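Local coordinates for protein lactose Operon Repressor (Escherichia coli, PDB 1JYE) that represses transcription of the lactose operon by binding operator DNA, as a regulator of the LacI family, at residues C107-A110 with V111-L115; K290-F293 with R294-G297; R303-Q306 with L307-G310. The protein carries 1 engineered substitution. One frame throughout, in Å; residues are numbered along the deposited sequence.

Contact 1. Residues C107-A110 with V111-L115. Unlike the reference sequence in segment 107-110: T109 (reference Ala).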
ATOM      1  N   CYS A 107      -9.943 -18.189   8.428  1.00 21.43           N
ATOM      2  CA  CYS A 107     -10.664 -17.025   8.928  1.00 21.37           C
ATOM      3  C   CYS A 107     -11.324 -17.354  10.262  1.00 21.84           C
ATOM      4  O   CYS A 107     -11.348 -16.526  11.169  1.00 21.84           O
ATOM      5  CB  CYS A 107     -11.722 -16.574   7.914  1.00 21.38           C
ATOM      6  SG  CYS A 107     -12.386 -14.921   8.241  1.00 21.53           S
ATOM      7  N   LYS A 108     -11.859 -18.565  10.383  1.00 21.55           N
ATOM      8  CA  LYS A 108     -12.492 -18.974  11.632  1.00 22.06           C
ATOM      9  C   LYS A 108     -11.465 -18.973  12.761  1.00 20.78           C
ATOM     10  O   LYS A 108     -11.769 -18.592  13.890  1.00 21.54           O
ATOM     11  CB  LYS A 108     -13.101 -20.369  11.489  1.00 23.66           C
ATOM     12  CG  LYS A 108     -14.329 -20.408  10.599  1.00 26.57           C
ATOM     13  CD  LYS A 108     -14.831 -21.833  10.429  1.00 29.40           C
ATOM     14  CE  LYS A 108     -16.131 -21.863   9.655  1.00 32.84           C
ATOM     15  NZ  LYS A 108     -17.196 -21.132  10.390  1.00 37.17           N
ATOM     16  N   THR A 109     -10.249 -19.402  12.449  1.00 21.74           N
ATOM     17  CA  THR A 109      -9.184 -19.436  13.445  1.00 22.29           C
ATOM     18  C   THR A 109      -8.869 -18.015  13.905  1.00 21.33           C
ATOM     19  O   THR A 109      -8.697 -17.761  15.098  1.00 21.16           O
ATOM     20  CB  THR A 109      -7.909 -20.088  12.869  1.00 23.33           C
ATOM     21  OG1 THR A 109      -8.172 -21.470  12.587  1.00 26.44           O
ATOM     22  CG2 THR A 109      -6.754 -19.987  13.860  1.00 25.53           C
ATOM     23  N   ALA A 110      -8.801 -17.090  12.951  1.00 20.75           N
ATOM     24  CA  ALA A 110      -8.520 -15.697  13.274  1.00 18.95           C
ATOM     25  C   ALA A 110      -9.601 -15.160  14.207  1.00 19.85           C
ATOM     26  O   ALA A 110      -9.304 -14.501  15.205  1.00 18.51           O
ATOM     27  CB  ALA A 110      -8.458 -14.863  11.998  1.00 19.77           C
ATOM     28  N   VAL A 111     -10.857 -15.445  13.877  1.00 19.35           N
ATOM     29  CA  VAL A 111     -11.977 -14.997  14.692  1.00 20.44           C
ATOM     30  C   VAL A 111     -11.878 -15.591  16.094  1.00 20.86           C
ATOM     31  O   VAL A 111     -12.115 -14.902  17.085  1.00 20.70           O
ATOM     32  CB  VAL A 111     -13.326 -15.402  14.055  1.00 20.56           C
ATOM     33  CG1 VAL A 111     -14.462 -15.162  15.036  1.00 20.94           C
ATOM     34  CG2 VAL A 111     -13.552 -14.598  12.782  1.00 22.74           C
ATOM     35  N   HIS A 112     -11.524 -16.869  16.176  1.00 22.41           N
ATOM     36  CA  HIS A 112     -11.384 -17.530  17.468  1.00 24.22           C
ATOM     37  C   HIS A 112     -10.337 -16.817  18.328  1.00 24.22           C
ATOM     38  O   HIS A 112     -10.584 -16.526  19.498  1.00 23.16           O
ATOM     39  CB  HIS A 112     -10.986 -18.996  17.269  1.00 27.72           C
ATOM     40  CG  HIS A 112     -10.739 -19.736  18.548  1.00 33.48           C
ATOM     41  ND1 HIS A 112      -9.627 -19.514  19.332  1.00 36.05           N
ATOM     42  CD2 HIS A 112     -11.467 -20.683  19.185  1.00 34.60           C
ATOM     43  CE1 HIS A 112      -9.681 -20.294  20.399  1.00 36.11           C
ATOM     44  NE2 HIS A 112     -10.787 -21.012  20.333  1.00 36.72           N
ATOM     45  N   ASN A 113      -9.177 -16.530  17.745  1.00 23.30           N
ATOM     46  CA  ASN A 113      -8.112 -15.853  18.482  1.00 24.47           C
ATOM     47  C   ASN A 113      -8.531 -14.455  18.927  1.00 23.19           C
ATOM     48  O   ASN A 113      -8.155 -14.002  20.007  1.00 23.15           O
ATOM     49  CB  ASN A 113      -6.837 -15.753  17.638  1.00 24.91           C
ATOM     50  CG  ASN A 113      -6.281 -17.109  17.256  1.00 28.10           C
ATOM     51  OD1 ASN A 113      -6.390 -18.075  18.013  1.00 29.65           O
ATOM     52  ND2 ASN A 113      -5.660 -17.185  16.084  1.00 27.80           N
ATOM     53  N   LEU A 114      -9.302 -13.766  18.089  1.00 22.80           N
ATOM     54  CA  LEU A 114      -9.763 -12.422  18.419  1.00 22.07           C
ATOM     55  C   LEU A 114     -10.750 -12.459  19.585  1.00 23.01           C
ATOM     56  O   LEU A 114     -10.705 -11.607  20.476  1.00 22.87           O
ATOM     57  CB  LEU A 114     -10.416 -11.771  17.194  1.00 21.47           C
ATOM     58  CG  LEU A 114      -9.451 -11.386  16.067  1.00 19.83           C
ATOM     59  CD1 LEU A 114     -10.233 -11.003  14.823  1.00 20.34           C
ATOM     60  CD2 LEU A 114      -8.569 -10.228  16.523  1.00 20.59           C
ATOM     61  N   LEU A 115     -11.636 -13.449  19.577  1.00 23.15           N
ATOM     62  CA  LEU A 115     -12.618 -13.592  20.645  1.00 24.46           C
ATOM     63  C   LEU A 115     -11.919 -13.901  21.965  1.00 25.26           C
ATOM     64  O   LEU A 115     -12.405 -13.536  23.037  1.00 25.41           O
ATOM     65  CB  LEU A 115     -13.613 -14.708  20.311  1.00 24.82           C
ATOM     66  CG  LEU A 115     -14.615 -14.424  19.190  1.00 25.32           C
ATOM     67  CD1 LEU A 115     -15.422 -15.681  18.899  1.00 26.76           C
ATOM     68  CD2 LEU A 115     -15.533 -13.275  19.598  1.00 24.28           C
TER
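A110 meets the following helical turn through its carbonyl, which takes the amide of L114 at 3.0 Å between A110 O and L114 N. The leucine also leans on this oxygen with its own branch point: its CG, anti to its carbonyl carbon (chi1 -71°), stays on the N-terminal side and comes to 3.2 Å from A110 O. V111 repeats the pattern nearer the N terminus, across the span from C107 to V111. Its amide donates to C107, with V111 N and C107 O 3.0 Å apart, while the CG2 methyl, held beside the backbone N, folds back to lie 3.3 Å from C107 O.

T109, an alanine in the reference sequence, is the third main contributor. Its carbonyl accepts from N113, N to O, in the same i to i+4 manner, and the two side chains run side by side, pointing the same way, with T109 CG2 3.7 Å from N113 ND2. The amide ND2 is also near the carbonyl, 3.2 Å from T109 O, but the angle is too poor for a hydrogen bond. The threonine hydroxyl turns to its own preceding turn and bonds to the carbonyl oxygen of E105. With an alanine at N113, the T109 methyl would probably lose the amide it packs against and be left more open to solvent, although the main-chain bond could remain.

On the inner face, A110 and L114 pack on strand 93-98, and C107 and V111 on strand 122-125. This is the amphipathic helix of a beta-alpha-beta crossover, a building block of the periplasmic-binding-protein-like fold.

Contact 2. Residues K290-F293 with R294-G297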
ATOM      1  N   LYS A 290     -13.452   4.556  -8.839  1.00 12.80           N
ATOM      2  CA  LYS A 290     -13.121   4.913  -7.471  1.00 13.57           C
ATOM      3  C   LYS A 290     -13.884   4.146  -6.401  1.00 15.48           C
ATOM      4  O   LYS A 290     -15.115   4.116  -6.399  1.00 15.82           O
ATOM      5  CB  LYS A 290     -13.337   6.413  -7.250  1.00 14.35           C
ATOM      6  CG  LYS A 290     -13.095   6.861  -5.810  1.00 17.96           C
ATOM      7  CD  LYS A 290     -13.287   8.368  -5.674  1.00 22.21           C
ATOM      8  CE  LYS A 290     -13.035   8.833  -4.248  1.00 24.93           C
ATOM      9  NZ  LYS A 290     -13.157  10.313  -4.135  1.00 26.69           N
ATOM     10  N   GLN A 291     -13.132   3.514  -5.504  1.00 15.94           N
ATOM     11  CA  GLN A 291     -13.699   2.800  -4.365  1.00 16.27           C
ATOM     12  C   GLN A 291     -13.114   3.554  -3.177  1.00 15.47           C
ATOM     13  O   GLN A 291     -11.913   3.477  -2.923  1.00 16.41           O
ATOM     14  CB  GLN A 291     -13.241   1.341  -4.310  1.00 17.75           C
ATOM     15  CG  GLN A 291     -13.685   0.488  -5.486  1.00 18.86           C
ATOM     16  CD  GLN A 291     -13.625  -0.991  -5.167  1.00 19.58           C
ATOM     17  OE1 GLN A 291     -14.639  -1.604  -4.828  1.00 21.83           O
ATOM     18  NE2 GLN A 291     -12.432  -1.569  -5.255  1.00 19.11           N
ATOM     19  N   ASP A 292     -13.962   4.282  -2.461  1.00 15.39           N
ATOM     20  CA  ASP A 292     -13.515   5.078  -1.317  1.00 14.91           C
ATOM     21  C   ASP A 292     -13.255   4.215  -0.081  1.00 13.59           C
ATOM     22  O   ASP A 292     -14.096   4.114   0.811  1.00 13.64           O
ATOM     23  CB  ASP A 292     -14.563   6.152  -1.019  1.00 16.81           C
ATOM     24  CG  ASP A 292     -14.040   7.247  -0.110  1.00 17.77           C
ATOM     25  OD1 ASP A 292     -14.670   8.323  -0.072  1.00 20.42           O
ATOM     26  OD2 ASP A 292     -13.010   7.031   0.566  1.00 18.39           O
ATOM     27  N   PHE A 293     -12.075   3.602  -0.035  1.00 14.00           N
ATOM     28  CA  PHE A 293     -11.709   2.728   1.074  1.00 15.09           C
ATOM     29  C   PHE A 293     -11.734   3.427   2.424  1.00 14.96           C
ATOM     30  O   PHE A 293     -12.058   2.813   3.441  1.00 15.55           O
ATOM     31  CB  PHE A 293     -10.325   2.118   0.838  1.00 14.99           C
ATOM     32  CG  PHE A 293     -10.233   1.289  -0.410  1.00 17.52           C
ATOM     33  CD1 PHE A 293     -11.054   0.178  -0.586  1.00 19.23           C
ATOM     34  CD2 PHE A 293      -9.335   1.623  -1.417  1.00 19.60           C
ATOM     35  CE1 PHE A 293     -10.981  -0.587  -1.747  1.00 19.54           C
ATOM     36  CE2 PHE A 293      -9.255   0.861  -2.585  1.00 20.31           C
ATOM     37  CZ  PHE A 293     -10.080  -0.244  -2.747  1.00 20.55           C
ATOM     38  N   ARG A 294     -11.390   4.710   2.442  1.00 16.18           N
ATOM     39  CA  ARG A 294     -11.392   5.458   3.690  1.00 16.96           C
ATOM     40  C   ARG A 294     -12.819   5.516   4.226  1.00 16.13           C
ATOM     41  O   ARG A 294     -13.060   5.309   5.417  1.00 15.66           O
ATOM     42  CB  ARG A 294     -10.873   6.877   3.466  1.00 19.95           C
ATOM     43  CG  ARG A 294     -10.658   7.659   4.751  1.00 26.57           C
ATOM     44  CD  ARG A 294     -10.736   9.158   4.506  1.00 30.89           C
ATOM     45  NE  ARG A 294     -12.045   9.706   4.864  1.00 37.14           N
ATOM     46  CZ  ARG A 294     -13.197   9.366   4.290  1.00 38.53           C
ATOM     47  NH1 ARG A 294     -13.224   8.470   3.314  1.00 42.60           N
ATOM     48  NH2 ARG A 294     -14.329   9.918   4.701  1.00 38.17           N
ATOM     49  N   LEU A 295     -13.768   5.799   3.338  1.00 15.49           N
ATOM     50  CA  LEU A 295     -15.165   5.871   3.733  1.00 16.94           C
ATOM     51  C   LEU A 295     -15.635   4.514   4.253  1.00 15.26           C
ATOM     52  O   LEU A 295     -16.331   4.438   5.264  1.00 17.34           O
ATOM     53  CB  LEU A 295     -16.032   6.303   2.549  1.00 19.02           C
ATOM     54  CG  LEU A 295     -17.537   6.380   2.820  1.00 21.17           C
ATOM     55  CD1 LEU A 295     -17.814   7.411   3.901  1.00 23.09           C
ATOM     56  CD2 LEU A 295     -18.269   6.737   1.537  1.00 22.72           C
ATOM     57  N   LEU A 296     -15.251   3.445   3.566  1.00 14.08           N
ATOM     58  CA  LEU A 296     -15.644   2.101   3.984  1.00 14.41           C
ATOM     59  C   LEU A 296     -15.123   1.771   5.382  1.00 15.23           C
ATOM     60  O   LEU A 296     -15.877   1.315   6.242  1.00 14.15           O
ATOM     61  CB  LEU A 296     -15.124   1.060   2.989  1.00 13.44           C
ATOM     62  CG  LEU A 296     -15.379  -0.402   3.361  1.00 13.95           C
ATOM     63  CD1 LEU A 296     -16.881  -0.666   3.441  1.00 15.10           C
ATOM     64  CD2 LEU A 296     -14.731  -1.309   2.325  1.00 15.73           C
ATOM     65  N   GLY A 297     -13.832   1.999   5.605  1.00 15.14           N
ATOM     66  CA  GLY A 297     -13.249   1.713   6.904  1.00 15.31           C
ATOM     67  C   GLY A 297     -13.882   2.545   8.001  1.00 15.36           C
ATOM     68  O   GLY A 297     -14.237   2.030   9.060  1.00 14.75           O
TER
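D292 OD2 forms a salt bridge with R294 NH1 at 3.1 Å and, at the same length, accepts from L295 N, which makes D292 the N-cap of helix 293-308. One carboxylate oxygen thus meets two nitrogens, an amide by a hydrogen bond and a guanidinium by a salt bridge. L295 N approaches from above the carboxylate plane, 70° out of it, whereas the arginine offers the edge of its guanidinium, whose plane is turned 34° from that of the carboxylate. The bend of the R294 chain at chi3 brings NH1 back alongside the aspartate. The negative charge at the helix start probably also interacts favourably with the helix dipole.

The main chain carries the cap into the first turn: D292 O receives L296 N at 3.1 Å, and F293 O receives G297 N at 2.9 Å. Just before the helix, D292 is the centre of an inverse gamma turn, closed by a weak bond from F293 N to Q291 O.

Packing extends outward from here. The aspartate and leucine side chains cross at about a right angle, with D292 CG 3.5 Å from L295 CB. On the buried side, F293 packs on A75, Q78 and I79 of helix 74-89, and L296 reaches I159 and F161. Q291 O lies 3.5 Å above the F293 ring plane, offset toward the rim.

Contact 3. Residues R303-Q306 with L307-G310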
ATOM      1  N   ARG A 303     -20.647   1.678  12.199  1.00 15.77           N
ATOM      2  CA  ARG A 303     -21.663   0.633  12.086  1.00 15.51           C
ATOM      3  C   ARG A 303     -21.510  -0.451  13.151  1.00 15.03           C
ATOM      4  O   ARG A 303     -22.490  -0.860  13.776  1.00 14.83           O
ATOM      5  CB  ARG A 303     -21.602  -0.003  10.691  1.00 16.00           C
ATOM      6  CG  ARG A 303     -22.743  -0.980  10.372  1.00 16.39           C
ATOM      7  CD  ARG A 303     -24.097  -0.275  10.372  1.00 17.95           C
ATOM      8  NE  ARG A 303     -24.026   1.012   9.685  1.00 19.58           N
ATOM      9  CZ  ARG A 303     -23.874   1.166   8.373  1.00 19.82           C
ATOM     10  NH1 ARG A 303     -23.806   2.388   7.858  1.00 19.80           N
ATOM     11  NH2 ARG A 303     -23.812   0.110   7.569  1.00 17.50           N
ATOM     12  N   LEU A 304     -20.281  -0.916  13.359  1.00 14.43           N
ATOM     13  CA  LEU A 304     -20.031  -1.960  14.348  1.00 15.87           C
ATOM     14  C   LEU A 304     -20.435  -1.513  15.744  1.00 17.39           C
ATOM     15  O   LEU A 304     -21.062  -2.268  16.489  1.00 17.57           O
ATOM     16  CB  LEU A 304     -18.552  -2.355  14.358  1.00 15.29           C
ATOM     17  CG  LEU A 304     -18.201  -3.474  15.346  1.00 17.19           C
ATOM     18  CD1 LEU A 304     -18.832  -4.778  14.883  1.00 16.93           C
ATOM     19  CD2 LEU A 304     -16.690  -3.621  15.444  1.00 18.58           C
ATOM     20  N   LEU A 305     -20.069  -0.288  16.104  1.00 18.12           N
ATOM     21  CA  LEU A 305     -20.415   0.220  17.422  1.00 19.65           C
ATOM     22  C   LEU A 305     -21.928   0.374  17.565  1.00 19.09           C
ATOM     23  O   LEU A 305     -22.478   0.122  18.635  1.00 20.40           O
ATOM     24  CB  LEU A 305     -19.693   1.546  17.684  1.00 22.74           C
ATOM     25  CG  LEU A 305     -18.163   1.431  17.665  1.00 25.04           C
ATOM     26  CD1 LEU A 305     -17.546   2.737  18.139  1.00 27.17           C
ATOM     27  CD2 LEU A 305     -17.709   0.284  18.564  1.00 27.30           C
ATOM     28  N   GLN A 306     -22.604   0.774  16.490  1.00 17.66           N
ATOM     29  CA  GLN A 306     -24.058   0.917  16.536  1.00 18.58           C
ATOM     30  C   GLN A 306     -24.662  -0.469  16.720  1.00 16.88           C
ATOM     31  O   GLN A 306     -25.607  -0.649  17.489  1.00 17.71           O
ATOM     32  CB  GLN A 306     -24.585   1.547  15.244  1.00 19.92           C
ATOM     33  CG  GLN A 306     -24.092   2.967  15.007  1.00 26.25           C
ATOM     34  CD  GLN A 306     -24.990   4.015  15.621  1.00 30.87           C
ATOM     35  OE1 GLN A 306     -25.492   3.849  16.732  1.00 33.43           O
ATOM     36  NE2 GLN A 306     -25.194   5.113  14.900  1.00 33.57           N
ATOM     37  N   LEU A 307     -24.112  -1.451  16.012  1.00 17.20           N
ATOM     38  CA  LEU A 307     -24.598  -2.823  16.125  1.00 18.92           C
ATOM     39  C   LEU A 307     -24.419  -3.339  17.550  1.00 20.29           C
ATOM     40  O   LEU A 307     -25.304  -4.011  18.092  1.00 20.92           O
ATOM     41  CB  LEU A 307     -23.843  -3.742  15.157  1.00 18.71           C
ATOM     42  CG  LEU A 307     -24.214  -3.606  13.680  1.00 16.95           C
ATOM     43  CD1 LEU A 307     -23.212  -4.356  12.822  1.00 17.58           C
ATOM     44  CD2 LEU A 307     -25.628  -4.132  13.461  1.00 20.73           C
ATOM     45  N   SER A 308     -23.278  -3.018  18.155  1.00 21.36           N
ATOM     46  CA  SER A 308     -22.984  -3.463  19.514  1.00 23.79           C
ATOM     47  C   SER A 308     -23.931  -2.848  20.539  1.00 25.55           C
ATOM     48  O   SER A 308     -24.122  -3.398  21.623  1.00 26.42           O
ATOM     49  CB  SER A 308     -21.533  -3.134  19.887  1.00 24.41           C
ATOM     50  OG  SER A 308     -21.327  -1.741  20.041  1.00 27.03           O
ATOM     51  N   GLN A 309     -24.527  -1.709  20.195  1.00 26.02           N
ATOM     52  CA  GLN A 309     -25.458  -1.039  21.096  1.00 28.34           C
ATOM     53  C   GLN A 309     -26.911  -1.270  20.684  1.00 28.34           C
ATOM     54  O   GLN A 309     -27.830  -0.710  21.283  1.00 28.57           O
ATOM     55  CB  GLN A 309     -25.163   0.462  21.141  1.00 31.33           C
ATOM     56  CG  GLN A 309     -23.788   0.808  21.686  1.00 35.47           C
ATOM     57  CD  GLN A 309     -23.576   2.304  21.832  1.00 39.41           C
ATOM     58  OE1 GLN A 309     -22.503   2.755  22.238  1.00 42.60           O
ATOM     59  NE2 GLN A 309     -24.602   3.082  21.505  1.00 39.84           N
ATOM     60  N   GLY A 310     -27.110  -2.094  19.659  1.00 27.95           N
ATOM     61  CA  GLY A 310     -28.451  -2.395  19.187  1.00 29.07           C
ATOM     62  C   GLY A 310     -29.197  -1.207  18.613  1.00 30.11           C
ATOM     63  O   GLY A 310     -30.419  -1.112  18.745  1.00 30.91           O
TER
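Main-chain hydrogen bonds between R303-Q306 and L307-G310 record how helix 293-308 comes to its end. L307 N donates to R303 O at 2.8 Å and S308 N to L304 O at 2.9 Å, both regular i to i+4 bonds. At the next residue the pattern slackens: Q309 N is shared weakly between L305 O and Q306 O, 3.2 Å from the first. G310 then takes a positive phi of 65°, readily adopted by glycine, and its N donates to L307 O at 3.1 Å. The chain turns away in a Schellman motif.

One side chain joins the polar network. S308 OG, placed between its backbone N and carbonyl carbon (chi1 70°), turns back and donates to L305 O over a short 2.6 Å. It meets that carbonyl well to one side, the C=O...OG angle being 115°. The hydroxyl thereby supplies L305 O with a second, short hydrogen bond just where the helical amide bond has become weak.

The van der Waals contacts are few, and two of the three set a carbon against a carbonyl oxygen. L307 bends toward the preceding turn, its CG 3.2 Å from R303 O, and Q309 lays CG 3.4 Å from L305 O before its chain extends onward. Carbon meets carbon where the L307 CD1 methyl touches the aliphatic part of the arginine, R303 CG, at 4.2 Å.

The polar ends of R303 and Q306 find partners beyond the turn. R303 NH1 bonds to Q317 OE1 on strand 316-324, and Q306 OE1 accepts from Q311 just past the helix. L305 packs on L90, immediately after helix 74-89, while L307 touches A312 and N157, the latter just before strand 158-161; this helix end therefore lies beside the approaches to two strands and the exit of another helix.

From the N terminus, contact 1 comes first, within helix 104-115, which packs on the parallel sheet containing strands 93-98 and 122-125. Much later, contact 2 turns the chain from strand 288-290 into helix 293-308, and contact 3 finishes that same helix before strand 316-324. Each contact joins consecutive segments, so none closes a long loop, and the three follow in series without nesting or crossing. Contacts 2 and 3 mark the two ends of one helix, their centres 20 Å apart. Contact 1 touches neither, its nearest atoms lying about 15 Å from contact 2 and about 10 Å from contact 3. That helix links two strands of the mixed sheet.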